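Local coordinates for protein internalin C2 (Listeria monocytogenes serotype 4b str. F2365, PDB 4FHO) that probably takes part in adhesion to or invasion of host cells, its leucine-rich-repeat surface perhaps binding protein partners as in other internalins, at residues A[94-99]-A[113-118]; A[82-87]-A[107-112]; A[119-124]-A[141-146]. All coordinates share one frame; numbering follows the deposited sequence.

Contact 1. Residues A[94-99]-A[113-118]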
loop_
_atom_site.group_PDB
_atom_site.type_symbol
_atom_site.label_atom_id
_atom_site.label_comp_id
_atom_site.label_asym_id
_atom_site.label_seq_id
_atom_site.Cartn_x
_atom_site.Cartn_y
_atom_site.Cartn_z
ATOM N N THR A 94 9.661 0.656 -3.414
ATOM C CA THR A 94 8.635 0.478 -4.481
ATOM C C THR A 94 7.440 -0.416 -4.080
ATOM O O THR A 94 6.397 -0.340 -4.715
ATOM C CB THR A 94 9.244 -0.072 -5.793
ATOM O OG1 THR A 94 9.761 -1.387 -5.597
ATOM C CG2 THR A 94 10.362 0.832 -6.304
ATOM N N GLU A 95 7.639 -1.261 -3.066
ATOM C CA GLU A 95 6.648 -2.218 -2.586
ATOM C C GLU A 95 6.518 -2.030 -1.083
ATOM O O GLU A 95 7.482 -2.248 -0.344
ATOM C CB GLU A 95 7.087 -3.646 -2.934
ATOM C CG GLU A 95 6.152 -4.744 -2.439
ATOM C CD GLU A 95 6.785 -5.672 -1.402
ATOM O OE1 GLU A 95 7.463 -6.658 -1.791
ATOM O OE2 GLU A 95 6.576 -5.437 -0.190
ATOM N N LEU A 96 5.338 -1.600 -0.636
ATOM C CA LEU A 96 5.043 -1.416 0.797
ATOM C C LEU A 96 3.753 -2.168 1.163
ATOM O O LEU A 96 2.691 -1.828 0.666
ATOM C CB LEU A 96 4.922 0.073 1.115
ATOM C CG LEU A 96 4.694 0.489 2.560
ATOM C CD1 LEU A 96 5.740 -0.081 3.522
ATOM C CD2 LEU A 96 4.667 2.010 2.589
ATOM N N GLU A 97 3.875 -3.196 2.002
ATOM C CA GLU A 97 2.744 -4.042 2.412
ATOM C C GLU A 97 2.523 -3.853 3.901
ATOM O O GLU A 97 3.317 -4.319 4.720
ATOM C CB GLU A 97 2.998 -5.514 2.082
ATOM C CG GLU A 97 3.105 -5.795 0.577
ATOM C CD GLU A 97 3.470 -7.252 0.252
ATOM O OE1 GLU A 97 3.058 -8.176 0.990
ATOM O OE2 GLU A 97 4.169 -7.476 -0.754
ATOM N N LEU A 98 1.447 -3.145 4.236
ATOM C CA LEU A 98 1.093 -2.803 5.609
ATOM C C LEU A 98 -0.265 -3.320 6.051
ATOM O O LEU A 98 -0.756 -2.918 7.118
ATOM C CB LEU A 98 1.180 -1.286 5.763
ATOM C CG LEU A 98 2.580 -0.680 5.706
ATOM C CD1 LEU A 98 2.444 0.830 5.710
ATOM C CD2 LEU A 98 3.422 -1.161 6.882
ATOM N N SER A 99 -0.849 -4.225 5.257
ATOM C CA SER A 99 -2.148 -4.865 5.526
ATOM C C SER A 99 -2.305 -5.381 6.975
ATOM O O SER A 99 -1.412 -6.036 7.483
ATOM C CB SER A 99 -2.350 -6.035 4.541
ATOM O OG SER A 99 -3.453 -6.853 4.907
ATOM N N GLN A 113 7.286 8.985 -3.018
ATOM C CA GLN A 113 6.901 9.071 -4.453
ATOM C C GLN A 113 7.322 7.847 -5.279
ATOM O O GLN A 113 6.653 7.510 -6.270
ATOM C CB GLN A 113 7.454 10.357 -5.107
ATOM C CG GLN A 113 6.900 10.644 -6.508
ATOM C CD GLN A 113 7.239 12.022 -7.063
ATOM O OE1 GLN A 113 8.127 12.721 -6.564
ATOM N NE2 GLN A 113 6.530 12.417 -8.117
ATOM N N SER A 114 8.384 7.159 -4.848
ATOM C CA SER A 114 8.850 5.919 -5.508
ATOM C C SER A 114 7.903 4.703 -5.447
ATOM O O SER A 114 8.119 3.745 -6.211
ATOM C CB SER A 114 10.234 5.514 -4.973
ATOM O OG SER A 114 10.230 5.296 -3.571
ATOM N N ILE A 115 6.883 4.722 -4.569
ATOM C CA ILE A 115 6.004 3.535 -4.359
ATOM C C ILE A 115 5.184 3.156 -5.609
ATOM O O ILE A 115 4.458 3.992 -6.166
ATOM C CB ILE A 115 5.065 3.675 -3.137
ATOM C CG1 ILE A 115 5.874 3.741 -1.840
ATOM C CG2 ILE A 115 4.135 2.473 -3.009
ATOM C CD1 ILE A 115 5.023 3.934 -0.596
ATOM N N LYS A 116 5.343 1.904 -6.047
ATOM C CA LYS A 116 4.574 1.305 -7.157
ATOM C C LYS A 116 3.443 0.383 -6.668
ATOM O O LYS A 116 2.392 0.353 -7.287
ATOM C CB LYS A 116 5.486 0.498 -8.081
ATOM C CG LYS A 116 6.433 1.344 -8.923
ATOM C CD LYS A 116 7.576 0.491 -9.470
ATOM C CE LYS A 116 7.931 0.778 -10.913
ATOM N NZ LYS A 116 8.794 -0.328 -11.409
ATOM N N THR A 117 3.674 -0.365 -5.596
ATOM C CA THR A 117 2.672 -1.303 -5.033
ATOM C C THR A 117 2.470 -0.956 -3.565
ATOM O O THR A 117 3.442 -0.926 -2.796
ATOM C CB THR A 117 3.132 -2.762 -5.206
ATOM O OG1 THR A 117 3.247 -3.071 -6.605
ATOM C CG2 THR A 117 2.178 -3.790 -4.507
ATOM N N LEU A 118 1.219 -0.677 -3.190
ATOM C CA LEU A 118 0.869 -0.282 -1.831
ATOM C C LEU A 118 -0.324 -1.087 -1.334
ATOM O O LEU A 118 -1.370 -1.077 -1.976
ATOM C CB LEU A 118 0.543 1.214 -1.800
ATOM C CG LEU A 118 0.147 1.843 -0.473
ATOM C CD1 LEU A 118 1.216 1.537 0.561
ATOM C CD2 LEU A 118 -0.022 3.355 -0.632
#

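Contact 2. Residues A[82-87]-A[107-112]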
loop_
_atom_site.group_PDB
_atom_site.type_symbol
_atom_site.label_atom_id
_atom_site.label_comp_id
_atom_site.label_asym_id
_atom_site.label_seq_id
_atom_site.Cartn_x
_atom_site.Cartn_y
_atom_site.Cartn_z
ATOM N N THR A 82 1.719 1.148 14.613
ATOM C CA THR A 82 0.896 2.367 14.702
ATOM C C THR A 82 1.558 3.641 14.131
ATOM O O THR A 82 0.850 4.602 13.847
ATOM C CB THR A 82 0.504 2.632 16.169
ATOM O OG1 THR A 82 1.683 2.785 16.973
ATOM C CG2 THR A 82 -0.308 1.457 16.727
ATOM N N ASP A 83 2.890 3.648 13.972
ATOM C CA ASP A 83 3.661 4.858 13.609
ATOM C C ASP A 83 4.556 4.557 12.391
ATOM O O ASP A 83 5.454 3.725 12.460
ATOM C CB ASP A 83 4.520 5.302 14.798
ATOM C CG ASP A 83 5.310 6.601 14.531
ATOM O OD1 ASP A 83 5.010 7.335 13.571
ATOM O OD2 ASP A 83 6.237 6.889 15.309
ATOM N N LEU A 84 4.311 5.260 11.298
ATOM C CA LEU A 84 5.064 5.096 10.049
ATOM C C LEU A 84 6.142 6.154 9.849
ATOM O O LEU A 84 6.793 6.178 8.807
ATOM C CB LEU A 84 4.083 5.088 8.867
ATOM C CG LEU A 84 3.044 3.954 8.880
ATOM C CD1 LEU A 84 2.151 4.064 7.661
ATOM C CD2 LEU A 84 3.688 2.572 8.969
ATOM N N THR A 85 6.375 6.995 10.864
ATOM C CA THR A 85 7.375 8.080 10.791
ATOM C C THR A 85 8.786 7.639 10.328
ATOM O O THR A 85 9.402 8.348 9.535
ATOM C CB THR A 85 7.399 8.886 12.128
ATOM O OG1 THR A 85 6.138 9.552 12.265
ATOM C CG2 THR A 85 8.520 9.924 12.170
ATOM N N PRO A 86 9.279 6.459 10.775
ATOM C CA PRO A 86 10.600 5.977 10.320
ATOM C C PRO A 86 10.766 5.716 8.807
ATOM O O PRO A 86 11.905 5.704 8.330
ATOM C CB PRO A 86 10.764 4.671 11.098
ATOM C CG PRO A 86 10.026 4.923 12.362
ATOM C CD PRO A 86 8.790 5.635 11.897
ATOM N N LEU A 87 9.657 5.516 8.085
ATOM C CA LEU A 87 9.653 5.426 6.607
ATOM C C LEU A 87 9.819 6.739 5.828
ATOM O O LEU A 87 10.134 6.662 4.639
ATOM C CB LEU A 87 8.338 4.786 6.092
ATOM C CG LEU A 87 7.976 3.376 6.495
ATOM C CD1 LEU A 87 6.634 2.963 5.919
ATOM C CD2 LEU A 87 9.072 2.446 6.016
ATOM N N SER A 107 -0.642 9.487 6.750
ATOM C CA SER A 107 0.007 10.802 6.492
ATOM C C SER A 107 1.504 10.663 6.235
ATOM O O SER A 107 2.046 11.310 5.340
ATOM C CB SER A 107 -0.232 11.778 7.649
ATOM O OG SER A 107 -1.616 12.033 7.808
ATOM N N ALA A 108 2.148 9.769 6.981
ATOM C CA ALA A 108 3.593 9.568 6.902
ATOM C C ALA A 108 4.125 9.031 5.564
ATOM O O ALA A 108 5.331 9.095 5.357
ATOM C CB ALA A 108 4.077 8.670 8.049
ATOM N N ILE A 109 3.274 8.500 4.684
ATOM C CA ILE A 109 3.748 7.984 3.387
ATOM C C ILE A 109 3.618 8.949 2.207
ATOM O O ILE A 109 4.052 8.600 1.097
ATOM C CB ILE A 109 3.138 6.602 3.043
ATOM C CG1 ILE A 109 1.651 6.666 2.687
ATOM C CG2 ILE A 109 3.350 5.633 4.198
ATOM C CD1 ILE A 109 1.198 5.461 1.904
ATOM N N ALA A 110 3.049 10.144 2.436
ATOM C CA ALA A 110 2.773 11.110 1.353
ATOM C C ALA A 110 3.996 11.527 0.515
ATOM O O ALA A 110 3.850 11.845 -0.666
ATOM C CB ALA A 110 2.022 12.345 1.878
ATOM N N GLY A 111 5.184 11.500 1.126
ATOM C CA GLY A 111 6.450 11.795 0.446
ATOM C C GLY A 111 7.101 10.617 -0.272
ATOM O O GLY A 111 8.067 10.815 -1.010
ATOM N N LEU A 112 6.578 9.406 -0.102
ATOM C CA LEU A 112 7.199 8.204 -0.694
ATOM C C LEU A 112 6.815 8.055 -2.180
ATOM O O LEU A 112 6.129 7.098 -2.551
ATOM C CB LEU A 112 6.812 6.945 0.116
ATOM C CG LEU A 112 7.096 6.950 1.624
ATOM C CD1 LEU A 112 6.764 5.599 2.215
ATOM C CD2 LEU A 112 8.526 7.321 1.945
#

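Contact 3. Residues A[119-124]-A[141-146]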
loop_
_atom_site.group_PDB
_atom_site.type_symbol
_atom_site.label_atom_id
_atom_site.label_comp_id
_atom_site.label_asym_id
_atom_site.label_seq_id
_atom_site.Cartn_x
_atom_site.Cartn_y
_atom_site.Cartn_z
ATOM N N ASP A 119 -0.158 -1.797 -0.226
ATOM C CA ASP A 119 -1.251 -2.575 0.385
ATOM C C ASP A 119 -1.624 -1.993 1.744
ATOM O O ASP A 119 -0.884 -2.154 2.725
ATOM C CB ASP A 119 -0.879 -4.047 0.498
ATOM C CG ASP A 119 -2.049 -4.941 0.921
ATOM O OD1 ASP A 119 -3.139 -4.471 1.326
ATOM O OD2 ASP A 119 -1.864 -6.161 0.852
ATOM N N LEU A 120 -2.806 -1.377 1.791
ATOM C CA LEU A 120 -3.370 -0.781 3.003
ATOM C C LEU A 120 -4.692 -1.447 3.432
ATOM O O LEU A 120 -5.516 -0.836 4.129
ATOM C CB LEU A 120 -3.531 0.736 2.818
ATOM C CG LEU A 120 -2.246 1.519 2.551
ATOM C CD1 LEU A 120 -2.633 2.933 2.132
ATOM C CD2 LEU A 120 -1.290 1.503 3.751
ATOM N N THR A 121 -4.851 -2.728 3.065
ATOM C CA THR A 121 -5.984 -3.557 3.488
ATOM C C THR A 121 -6.106 -3.611 5.019
ATOM O O THR A 121 -5.132 -3.843 5.672
ATOM C CB THR A 121 -5.860 -4.988 2.921
ATOM O OG1 THR A 121 -5.740 -4.923 1.479
ATOM C CG2 THR A 121 -7.063 -5.851 3.337
ATOM N N SER A 122 -7.291 -3.339 5.560
ATOM C CA SER A 122 -7.576 -3.478 7.009
ATOM C C SER A 122 -6.602 -2.682 7.872
ATOM O O SER A 122 -5.939 -3.250 8.734
ATOM C CB SER A 122 -7.566 -4.969 7.425
ATOM O OG SER A 122 -8.442 -5.721 6.628
ATOM N N THR A 123 -6.428 -1.402 7.541
ATOM C CA THR A 123 -5.537 -0.499 8.291
ATOM C C THR A 123 -6.278 0.544 9.126
ATOM O O THR A 123 -5.650 1.443 9.697
ATOM C CB THR A 123 -4.457 0.112 7.386
ATOM O OG1 THR A 123 -5.055 0.789 6.279
ATOM C CG2 THR A 123 -3.536 -1.024 6.862
ATOM N N GLN A 124 -7.599 0.377 9.245
ATOM C CA GLN A 124 -8.480 1.293 9.976
ATOM C C GLN A 124 -8.378 2.735 9.483
ATOM O O GLN A 124 -8.522 3.665 10.276
ATOM C CB GLN A 124 -8.208 1.236 11.496
ATOM C CG GLN A 124 -8.267 -0.156 12.088
ATOM C CD GLN A 124 -7.914 -0.209 13.566
ATOM O OE1 GLN A 124 -8.097 0.751 14.300
ATOM N NE2 GLN A 124 -7.421 -1.335 13.992
ATOM N N TYR A 141 -4.176 -1.532 -2.889
ATOM C CA TYR A 141 -5.222 -2.215 -2.119
ATOM C C TYR A 141 -5.700 -1.317 -0.983
ATOM O O TYR A 141 -4.936 -1.002 -0.075
ATOM C CB TYR A 141 -4.730 -3.540 -1.533
ATOM C CG TYR A 141 -4.065 -4.510 -2.479
ATOM C CD1 TYR A 141 -2.699 -4.412 -2.774
ATOM C CD2 TYR A 141 -4.780 -5.585 -3.040
ATOM C CE1 TYR A 141 -2.069 -5.335 -3.631
ATOM C CE2 TYR A 141 -4.162 -6.501 -3.906
ATOM C CZ TYR A 141 -2.809 -6.375 -4.190
ATOM O OH TYR A 141 -2.188 -7.269 -5.023
ATOM N N LEU A 142 -6.984 -0.973 -1.003
ATOM C CA LEU A 142 -7.625 -0.169 0.042
ATOM C C LEU A 142 -8.798 -0.882 0.736
ATOM O O LEU A 142 -9.585 -0.242 1.416
ATOM C CB LEU A 142 -8.093 1.144 -0.590
ATOM C CG LEU A 142 -6.984 2.102 -1.048
ATOM C CD1 LEU A 142 -7.574 3.350 -1.715
ATOM C CD2 LEU A 142 -6.048 2.528 0.077
ATOM N N ASP A 143 -8.859 -2.211 0.618
ATOM C CA ASP A 143 -10.011 -3.009 1.070
ATOM C C ASP A 143 -10.148 -3.044 2.573
ATOM O O ASP A 143 -9.155 -2.961 3.264
ATOM C CB ASP A 143 -9.886 -4.470 0.615
ATOM C CG ASP A 143 -9.688 -4.581 -0.866
ATOM O OD1 ASP A 143 -10.682 -4.571 -1.605
ATOM O OD2 ASP A 143 -8.519 -4.592 -1.284
ATOM N N LEU A 144 -11.385 -3.171 3.055
ATOM C CA LEU A 144 -11.675 -3.432 4.481
ATOM C C LEU A 144 -11.252 -2.245 5.390
ATOM O O LEU A 144 -10.648 -2.420 6.439
ATOM C CB LEU A 144 -11.071 -4.771 4.931
ATOM C CG LEU A 144 -11.553 -6.024 4.158
ATOM C CD1 LEU A 144 -10.545 -7.177 4.202
ATOM C CD2 LEU A 144 -12.869 -6.430 4.772
ATOM N N ASN A 145 -11.565 -1.046 4.935
ATOM C CA ASN A 145 -11.375 0.195 5.671
ATOM C C ASN A 145 -12.740 0.896 5.781
ATOM O O ASN A 145 -13.783 0.243 5.668
ATOM C CB ASN A 145 -10.270 0.989 4.957
ATOM C CG ASN A 145 -8.898 0.369 5.165
ATOM O OD1 ASN A 145 -8.464 0.224 6.281
ATOM N ND2 ASN A 145 -8.234 -0.020 4.089
ATOM N N GLN A 146 -12.758 2.197 6.051
ATOM C CA GLN A 146 -14.008 2.971 6.076
ATOM C C GLN A 146 -13.844 4.223 5.221
ATOM O O GLN A 146 -14.164 5.323 5.647
ATOM C CB GLN A 146 -14.405 3.293 7.526
ATOM C CG GLN A 146 -14.629 2.034 8.361
ATOM C CD GLN A 146 -15.006 2.294 9.806
ATOM O OE1 GLN A 146 -15.527 3.353 10.157
ATOM N NE2 GLN A 146 -14.746 1.308 10.657
HETATM O O HOH W 1 -7.172 -6.719 -0.023
HETATM O O HOH W 2 -9.858 -1.384 8.838
#

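Contact 1. Residues A[94-99]-A[113-118]
With CG anti to the backbone N in both residues (chi1 -177° in Leu96 and much the same in Leu118), the two leucine side chains lie side by side and point the same way, and Leu118 CD1 rests 4.0 Å from Leu96 CB. Ile115 comes in from a different direction: its CG1 is anti to the carbonyl carbon, and CD1 slants across the Leu96 side chain to end 3.7 Å from Leu96 CD2. One branch of Leu96, CD2, therefore sits against both Ile115 and Leu118, while the other branch, CD1, turns to Leu87 CD1, and Leu74 of the preceding strand also touches this side chain.

The backbones pair as neighbouring parallel strands, Glu95 opposite Thr117 and Leu96 opposite Leu118. Leu96 N donates to Thr117 O at 3.0 Å, an almost straight bond (171° at the hydrogen). At the start of the pairing, Thr94 O is gripped twice. Thr117 N lies nearly in line with its C=O, at 2.9 Å, whereas Lys116 N reaches Thr94 O at 2.8 Å from a more tilted position and with a more bent N-H (146°). The aliphatic part of Lys116 then passes beside Thr94, CD standing 4.1 Å from Thr94 CB, before the chain leads away into an exposed region.

Glu95 and Thr117 share the sheet face turned from Leu96 and Leu118. The chemistry is thus divided: methyl groups fill the buried face, polar groups line the partly exposed one, and the backbone bonds between them fix the register. Two donors on Thr94 O, one of them bent, probably help to fix the start of the strand pairing, since that carbonyl is held from two directions.

Contact 2. Residues A[82-87]-A[107-112]
Leu84 touches the 107-112 segment at both ends of its side chain. Its CB lies 3.7 Å from Ala108 CB, a small methyl that also packs against the Leu84 backbone carbonyl carbon. With CG beside the backbone N (chi1 -61°), the chain continues alongside Ile109, both side chains pointing the same way, until CD1 arrives 4.0 Å from Ile109 CG2. The CD1 tip also packs against Leu98, which follows strand 95-97.

Further along, Leu87 faces Leu112, with Leu87 CB 4.3 Å from Leu112 CD1. The other branch, Leu112 CD2, comes within 3.2 Å of Leu87 O, so a methyl sits close against a backbone carbonyl there. Every contact across this interface is van der Waals in kind; no polar bond joins the two segments, and Asp83 and the turn of 109-112 are held within their own segments. Asp83 OD1 accepts twice: Thr85 OG1 donates at 2.8 Å on the syn side, and Thr85 N approaches at 3.1 Å from above the carboxylate plane, closing an Asx turn that leads into the 3-10 segment 85-87. In the partner segment, Leu112 N bonds to Ile109 O at 2.9 Å and closes a type I turn.

Short 3-10 segments, 85-87 and 107-109, stacked through leucine, isoleucine and alanine on the side away from the parallel sheet, are characteristic of the convex side of the internalin leucine-rich-repeat fold.

Contact 3. Residues A[119-124]-A[141-146]
This contact belongs to the asparagine ladder of the leucine-rich-repeat fold, where the chain leaves parallel strands 117-119 and 139-141 and turns away from the sheet. Asn145 bridges to the preceding turn with both ends of its amide. Its ND2 donates to Leu120 O at 2.8 Å, with that oxygen near the amide plane, and also to Leu142 O within its own turn, where Asn167 ND2 adds the next rung. Its OD1 accepts from Thr123 N at 2.9 Å on a lone pair in the carbonyl plane. Bonds at both ends thus fix the rotation of this buried amide. Leu120 O is itself gripped twice, because Thr123 OG1 reaches it from the opposite face to Asn145 ND2; an OG1 placed between backbone N and carbonyl carbon (chi1 56°) makes this possible.

Leu120 N to Tyr141 O ends the strand pairing, and Ser122 N to Asp143 O, at 3.0 Å, carries it past the strands. Leu120 and Leu142 lie side by side, CD1 of the first 4.0 Å from CD2 of the second.

On the face of Asp119 and Tyr141, the carboxylate crosses the ring with planes 35° apart, and Asp119 OD1 is 3.4 Å from Tyr141 CB. That same oxygen closes an Asx turn, accepting from Thr121 N and, at 2.6 Å, from Thr121 OG1. A water donates to both Thr121 OG1 and Asp143 OD2, and Asp143 OD2 has a second partner in Ser163 OG.

Overall arrangement
The three contacts join neighbouring coils of one solenoid at successive places around the repeat. Contacts 1 and 3 follow the same parallel sheet: strand 117-119 is split between them, 117-118 in contact 1 and Asp119 in contact 3, with probable hydrogen bonds Leu98 N to Asp119 O and Tyr141 N to Leu118 O. Both are only partly buried and rely on backbone bonds, but contact 3 adds side-chain amide, hydroxyl and water bridges where the chain turns. Contact 2 is the buried, apolar one, without polar bonds between its segments. It meets contact 1 through the core, with Leu118 CD2 3.5 Å from Ile109 CD1, whereas contacts 2 and 3 do not touch, their nearest atoms about 5 Å apart.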